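Long-range contacts in DNA mismatch repair protein MutS (Thermus aquaticus, PDB 1EWQ), which takes part in DNA mismatch repair, binding mismatched or damaged duplex DNA and having a weak ATPase activity: residues Leu170-Pro175 and Leu292-Leu297; Met250-Ala255 and Asp620-Arg625. All blocks are in the same frame, centred on the assembly; numbering follows the deposited sequence.

Contact 1 (Leu170-Pro175 and Leu292-Leu297); sequences LFRHRP and LRHPLL
Arg-293 lays its CD over one face of the His-173 imidazole, 3.5 Å from the ring centroid and 15° off the normal, a CH-pi contact that an arginine, with its long aliphatic stem, is well suited to make. The chain bends at chi3 (-50°), and beyond that bend NH1 turns back to the carbonyl of Arg-172. The hydrogen bond from Arg-293 NH1 to Arg-172 O measures 3.0 Å with an angle of 149° at the hydrogen, and the oxygen stands somewhat out of the guanidinium plane. Because this carbonyl sits in the last turn of helix 163-173, where the partial negative charge of a helix end collects, a cationic donor probably suits it. Were Arg-293 replaced by an alanine, the Arg-172 carbonyl would probably lose its cationic donor and the His-173 ring the methylene over its face.

Two helix C-termini meet here: helix 163-173, in the domain II region of MutS, and helix 282-293, in the domain III region. Their backbones come closest at Arg-172 and Arg-293, whose CA atoms are 6.0 Å apart. Arg-172 reaches across in the other direction, its CB 3.7 Å from Arg-293 CG, and its side chain crosses the His-294 ring at about a right angle, NE over one face and the rest of the guanidinium reaching past the rim. Glu-169 forms a salt bridge with Arg-172 NH1, which probably balances this buried charge from within the same helix. The His-173 ring also stacks on Phe-147, while the ring of His-294 meets Phe-249 edge-to-face.

Contact 2 (Met250-Ala255 and Asp620-Arg625); sequences MRLPEA and DGIYTR. With EDO (1,2-ethanediol), chain G.
A single beta bridge, Arg-251 with Gly-621, ties a loop to the strand 621-625, and there the two CA atoms come within 4.2 Å. Arg-251 supplies both bonds: its N donates to Asp-620 O at 2.9 Å and nearly straight, 170° at the hydrogen, while its O accepts from Ile-622 N at 3.2 Å. Glycine fits at 621 because a side chain there would run into Arg-251 CB and the hydroxyl of Tyr-623.

Strand 621-625 is an edge strand of the mixed sheet in domain V, the P-loop ATPase region, and runs parallel to strand 657-662 on its inner side. Segment 250-255 runs roughly the same way along its outer edge, the end-to-end directions only 15° apart, but it leaves beta pairing after the bridge, with Pro-253 as N-cap residue of helix 254-259. A proline has no amide hydrogen to give to an edge strand, and its ring serves as packing surface instead: Pro-253 CG lies 3.7 Å from Tyr-623 CD2, the two side chains crossing nearly at right angles.

The selenomethionine Met-250, extended through chi1 (178°) and chi2, runs past Gly-621 CA and brings SE to 3.7 Å from Ile-622 CD1; the bend at chi3 then turns only CE. Long, flexible and apolar, it adapts readily to this branched neighbour. Arg-251 and Tyr-623 lie side by side and point the same way, the tyrosine OH 3.6 Å from Arg-251 CB. A 1,2-ethanediol, probably from the crystallisation liquor, donates from O2 to Leu-252 O at 2.7 Å.

Contacts 1 and 2 lie with their centres about 11 Å apart and touch directly. Along the chain their segments alternate, in the order 170-175, 250-255, 292-297 and 620-625, and in space loop 250-255 lies between the ends of helices 163-173 and 282-293 and the edge strand 621-625. Probable hydrogen bonds join them: Pro-295 O to Met-250 N is 2.8 Å, and Arg-172 NH2 to Met-250 O is 3.0 Å. The edge strand of the ATPase region is thereby joined, through loop 250-255, to helix ends in the domain II and III regions. The nearest atoms of contacts 1 and 2 are about 31 Å and 40 Å from the bound DNA.

Contact 1 (Leu170-Pro175 and Leu292-Leu297)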
loop_
_atom_site.group_PDB
_atom_site.type_symbol
_atom_site.label_atom_id
_atom_site.label_comp_id
_atom_site.label_asym_id
_atom_site.label_seq_id
_atom_site.Cartn_x
_atom_site.Cartn_y
_atom_site.Cartn_z
ATOM N N LEU C 170 -2.646 22.711 12.540
ATOM C CA LEU C 170 -2.573 22.111 11.215
ATOM C C LEU C 170 -3.017 20.649 11.286
ATOM O O LEU C 170 -3.848 20.205 10.494
ATOM C CB LEU C 170 -1.136 22.218 10.672
ATOM C CG LEU C 170 -0.802 21.873 9.207
ATOM C CD1 LEU C 170 -1.147 20.433 8.934
ATOM C CD2 LEU C 170 -1.561 22.779 8.268
ATOM N N PHE C 171 -2.488 19.906 12.254
ATOM C CA PHE C 171 -2.840 18.498 12.383
ATOM C C PHE C 171 -4.330 18.220 12.606
ATOM O O PHE C 171 -4.895 17.332 11.970
ATOM C CB PHE C 171 -2.063 17.848 13.515
ATOM C CG PHE C 171 -2.287 16.381 13.607
ATOM C CD1 PHE C 171 -1.545 15.508 12.824
ATOM C CD2 PHE C 171 -3.279 15.868 14.434
ATOM C CE1 PHE C 171 -1.789 14.146 12.858
ATOM C CE2 PHE C 171 -3.531 14.497 14.472
ATOM C CZ PHE C 171 -2.788 13.639 13.686
ATOM N N ARG C 172 -4.968 18.956 13.510
ATOM C CA ARG C 172 -6.386 18.715 13.754
ATOM C C ARG C 172 -7.233 18.912 12.488
ATOM O O ARG C 172 -8.352 18.422 12.416
ATOM C CB ARG C 172 -6.916 19.600 14.907
ATOM C CG ARG C 172 -6.301 20.988 14.989
ATOM C CD ARG C 172 -7.069 22.006 15.861
ATOM N NE ARG C 172 -7.771 21.456 17.026
ATOM C CZ ARG C 172 -8.023 22.152 18.137
ATOM N NH1 ARG C 172 -7.611 23.415 18.232
ATOM N NH2 ARG C 172 -8.705 21.610 19.144
ATOM N N HIS C 173 -6.706 19.616 11.489
ATOM C CA HIS C 173 -7.459 19.831 10.253
ATOM C C HIS C 173 -7.122 18.824 9.170
ATOM O O HIS C 173 -7.857 18.696 8.198
ATOM C CB HIS C 173 -7.226 21.239 9.709
ATOM C CG HIS C 173 -7.858 22.317 10.534
ATOM N ND1 HIS C 173 -9.161 22.729 10.352
ATOM C CD2 HIS C 173 -7.377 23.038 11.572
ATOM C CE1 HIS C 173 -9.454 23.659 11.244
ATOM N NE2 HIS C 173 -8.387 23.864 11.996
ATOM N N ARG C 174 -6.015 18.107 9.343
ATOM C CA ARG C 174 -5.580 17.119 8.373
ATOM C C ARG C 174 -5.764 17.619 6.938
ATOM O O ARG C 174 -6.538 17.053 6.157
ATOM C CB ARG C 174 -6.337 15.799 8.596
ATOM C CG ARG C 174 -5.927 15.051 9.890
ATOM C CD ARG C 174 -4.441 14.610 9.868
ATOM N NE ARG C 174 -3.551 15.745 9.640
ATOM C CZ ARG C 174 -2.268 15.665 9.288
ATOM N NH1 ARG C 174 -1.674 14.483 9.119
ATOM N NH2 ARG C 174 -1.582 16.778 9.071
ATOM N N PRO C 175 -5.045 18.693 6.571
ATOM C CA PRO C 175 -5.126 19.276 5.228
ATOM C C PRO C 175 -4.699 18.242 4.204
ATOM O O PRO C 175 -3.941 17.335 4.525
ATOM C CB PRO C 175 -4.148 20.437 5.300
ATOM C CG PRO C 175 -3.081 19.885 6.199
ATOM C CD PRO C 175 -3.893 19.240 7.307
ATOM N N LEU C 292 -15.911 17.873 16.814
ATOM C CA LEU C 292 -14.892 17.074 17.486
ATOM C C LEU C 292 -13.520 17.756 17.382
ATOM O O LEU C 292 -12.722 17.691 18.310
ATOM C CB LEU C 292 -14.824 15.669 16.875
ATOM C CG LEU C 292 -15.873 14.652 17.341
ATOM C CD1 LEU C 292 -15.808 13.412 16.453
ATOM C CD2 LEU C 292 -15.626 14.272 18.796
ATOM N N ARG C 293 -13.251 18.408 16.252
ATOM C CA ARG C 293 -11.966 19.090 16.057
ATOM C C ARG C 293 -11.772 20.186 17.120
ATOM O O ARG C 293 -10.676 20.374 17.643
ATOM C CB ARG C 293 -11.899 19.735 14.655
ATOM C CG ARG C 293 -10.522 19.702 14.011
ATOM C CD ARG C 293 -10.332 20.777 12.937
ATOM N NE ARG C 293 -11.406 20.832 11.945
ATOM C CZ ARG C 293 -11.791 19.807 11.200
ATOM N NH1 ARG C 293 -11.192 18.633 11.342
ATOM N NH2 ARG C 293 -12.753 19.964 10.300
ATOM N N HIS C 294 -12.849 20.906 17.426
ATOM C CA HIS C 294 -12.807 21.992 18.408
ATOM C C HIS C 294 -13.950 21.919 19.417
ATOM O O HIS C 294 -14.983 22.564 19.235
ATOM C CB HIS C 294 -12.878 23.345 17.693
ATOM C CG HIS C 294 -11.708 23.621 16.804
ATOM N ND1 HIS C 294 -10.550 24.216 17.257
ATOM C CD2 HIS C 294 -11.505 23.352 15.497
ATOM C CE1 HIS C 294 -9.682 24.301 16.265
ATOM N NE2 HIS C 294 -10.239 23.782 15.186
ATOM N N PRO C 295 -13.787 21.117 20.485
ATOM C CA PRO C 295 -14.842 21.010 21.503
ATOM C C PRO C 295 -15.023 22.389 22.137
ATOM O O PRO C 295 -14.062 23.152 22.247
ATOM C CB PRO C 295 -14.276 19.992 22.505
ATOM C CG PRO C 295 -13.324 19.157 21.651
ATOM C CD PRO C 295 -12.673 20.190 20.760
ATOM N N LEU C 296 -16.242 22.696 22.566
ATOM C CA LEU C 296 -16.559 23.991 23.175
ATOM C C LEU C 296 -16.145 24.118 24.650
ATOM O O LEU C 296 -15.927 23.129 25.340
ATOM C CB LEU C 296 -18.071 24.257 23.063
ATOM C CG LEU C 296 -18.756 24.025 21.711
ATOM C CD1 LEU C 296 -20.244 24.347 21.845
ATOM C CD2 LEU C 296 -18.119 24.889 20.626
ATOM N N LEU C 297 -16.043 25.358 25.116
ATOM C CA LEU C 297 -15.687 25.651 26.503
ATOM C C LEU C 297 -16.884 26.307 27.199
ATOM O O LEU C 297 -16.855 26.546 28.404
ATOM C CB LEU C 297 -14.512 26.630 26.557
ATOM C CG LEU C 297 -13.194 26.266 25.876
ATOM C CD1 LEU C 297 -12.210 27.445 25.988
ATOM C CD2 LEU C 297 -12.625 25.024 26.532
#

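Contact 2 (Met250-Ala255 and Asp620-Arg625)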
loop_
_atom_site.group_PDB
_atom_site.type_symbol
_atom_site.label_atom_id
_atom_site.label_comp_id
_atom_site.label_asym_id
_atom_site.label_seq_id
_atom_site.Cartn_x
_atom_site.Cartn_y
_atom_site.Cartn_z
HETATM N N MSE C 250 -11.519 23.902 23.232
HETATM C CA MSE C 250 -10.684 22.953 23.950
HETATM C C MSE C 250 -9.456 22.631 23.109
HETATM O O MSE C 250 -9.560 22.355 21.911
HETATM C CB MSE C 250 -11.435 21.656 24.226
HETATM C CG MSE C 250 -10.576 20.624 24.939
HETATM SE SE MSE C 250 -11.309 18.844 24.857
HETATM C CE MSE C 250 -12.562 18.959 26.278
ATOM N N ARG C 251 -8.294 22.662 23.743
ATOM C CA ARG C 251 -7.044 22.346 23.068
ATOM C C ARG C 251 -6.915 20.823 22.914
ATOM O O ARG C 251 -7.099 20.076 23.882
ATOM C CB ARG C 251 -5.862 22.861 23.891
ATOM C CG ARG C 251 -5.841 24.365 24.137
ATOM C CD ARG C 251 -5.411 25.091 22.883
ATOM N NE ARG C 251 -5.173 26.512 23.111
ATOM C CZ ARG C 251 -4.523 27.306 22.261
ATOM N NH1 ARG C 251 -4.038 26.824 21.119
ATOM N NH2 ARG C 251 -4.356 28.585 22.562
ATOM N N LEU C 252 -6.593 20.377 21.700
ATOM C CA LEU C 252 -6.394 18.956 21.407
ATOM C C LEU C 252 -5.099 18.758 20.608
ATOM O O LEU C 252 -5.124 18.613 19.386
ATOM C CB LEU C 252 -7.573 18.391 20.612
ATOM C CG LEU C 252 -8.921 18.284 21.330
ATOM C CD1 LEU C 252 -9.980 17.826 20.333
ATOM C CD2 LEU C 252 -8.823 17.315 22.491
ATOM N N PRO C 253 -3.950 18.767 21.295
ATOM C CA PRO C 253 -2.657 18.584 20.627
ATOM C C PRO C 253 -2.658 17.336 19.750
ATOM O O PRO C 253 -3.465 16.427 19.950
ATOM C CB PRO C 253 -1.680 18.451 21.796
ATOM C CG PRO C 253 -2.287 19.319 22.838
ATOM C CD PRO C 253 -3.769 18.978 22.741
ATOM N N GLU C 254 -1.751 17.297 18.779
ATOM C CA GLU C 254 -1.637 16.142 17.901
ATOM C C GLU C 254 -1.389 14.866 18.712
ATOM O O GLU C 254 -1.981 13.822 18.442
ATOM C CB GLU C 254 -0.485 16.331 16.908
ATOM C CG GLU C 254 -0.317 15.148 15.949
ATOM C CD GLU C 254 0.833 15.342 14.968
ATOM O OE1 GLU C 254 1.054 16.495 14.521
ATOM O OE2 GLU C 254 1.498 14.333 14.634
ATOM N N ALA C 255 -0.511 14.953 19.703
ATOM C CA ALA C 255 -0.194 13.790 20.529
ATOM C C ALA C 255 -1.460 13.199 21.142
ATOM O O ALA C 255 -1.629 11.983 21.201
ATOM C CB ALA C 255 0.787 14.185 21.629
ATOM N N ASP C 620 -10.113 22.982 29.534
ATOM C CA ASP C 620 -9.628 23.886 28.498
ATOM C C ASP C 620 -8.752 23.128 27.502
ATOM O O ASP C 620 -8.410 23.639 26.436
ATOM C CB ASP C 620 -8.869 25.067 29.124
ATOM C CG ASP C 620 -7.558 24.663 29.760
ATOM O OD1 ASP C 620 -7.304 23.454 29.944
ATOM O OD2 ASP C 620 -6.773 25.576 30.092
ATOM N N GLY C 621 -8.428 21.884 27.846
ATOM C CA GLY C 621 -7.606 21.055 26.980
ATOM C C GLY C 621 -7.294 19.700 27.585
ATOM O O GLY C 621 -7.338 19.524 28.805
ATOM N N ILE C 622 -7.011 18.726 26.733
ATOM C CA ILE C 622 -6.659 17.391 27.204
ATOM C C ILE C 622 -5.236 17.128 26.738
ATOM O O ILE C 622 -4.952 17.185 25.541
ATOM C CB ILE C 622 -7.583 16.326 26.621
ATOM C CG1 ILE C 622 -9.016 16.559 27.109
ATOM C CG2 ILE C 622 -7.085 14.946 27.014
ATOM C CD1 ILE C 622 -10.054 15.712 26.393
ATOM N N TYR C 623 -4.345 16.854 27.689
ATOM C CA TYR C 623 -2.939 16.607 27.377
ATOM C C TYR C 623 -2.492 15.221 27.808
ATOM O O TYR C 623 -2.517 14.888 28.990
ATOM C CB TYR C 623 -2.057 17.665 28.050
ATOM C CG TYR C 623 -2.477 19.079 27.727
ATOM C CD1 TYR C 623 -3.185 19.854 28.653
ATOM C CD2 TYR C 623 -2.200 19.635 26.478
ATOM C CE1 TYR C 623 -3.609 21.158 28.342
ATOM C CE2 TYR C 623 -2.622 20.931 26.154
ATOM C CZ TYR C 623 -3.324 21.687 27.089
ATOM O OH TYR C 623 -3.744 22.958 26.745
ATOM N N THR C 624 -2.063 14.421 26.837
ATOM C CA THR C 624 -1.627 13.063 27.102
ATOM C C THR C 624 -0.134 12.830 26.892
ATOM O O THR C 624 0.532 13.533 26.126
ATOM C CB THR C 624 -2.384 12.057 26.197
ATOM O OG1 THR C 624 -2.037 12.290 24.824
ATOM C CG2 THR C 624 -3.892 12.211 26.362
ATOM N N ARG C 625 0.360 11.816 27.593
ATOM C CA ARG C 625 1.739 11.353 27.520
ATOM C C ARG C 625 1.535 9.847 27.752
ATOM O O ARG C 625 1.811 9.326 28.833
ATOM C CB ARG C 625 2.586 11.981 28.638
ATOM C CG ARG C 625 4.112 11.928 28.426
ATOM C CD ARG C 625 4.646 10.517 28.193
ATOM N NE ARG C 625 4.412 10.053 26.824
ATOM C CZ ARG C 625 4.384 8.769 26.460
ATOM N NH1 ARG C 625 4.567 7.809 27.357
ATOM N NH2 ARG C 625 4.181 8.445 25.189
HETATM C C1 EDO G . -4.764 22.549 20.347
HETATM O O1 EDO G . -3.487 22.980 20.875
HETATM C C2 EDO G . -4.674 22.358 18.858
HETATM O O2 EDO G . -5.264 21.118 18.514
#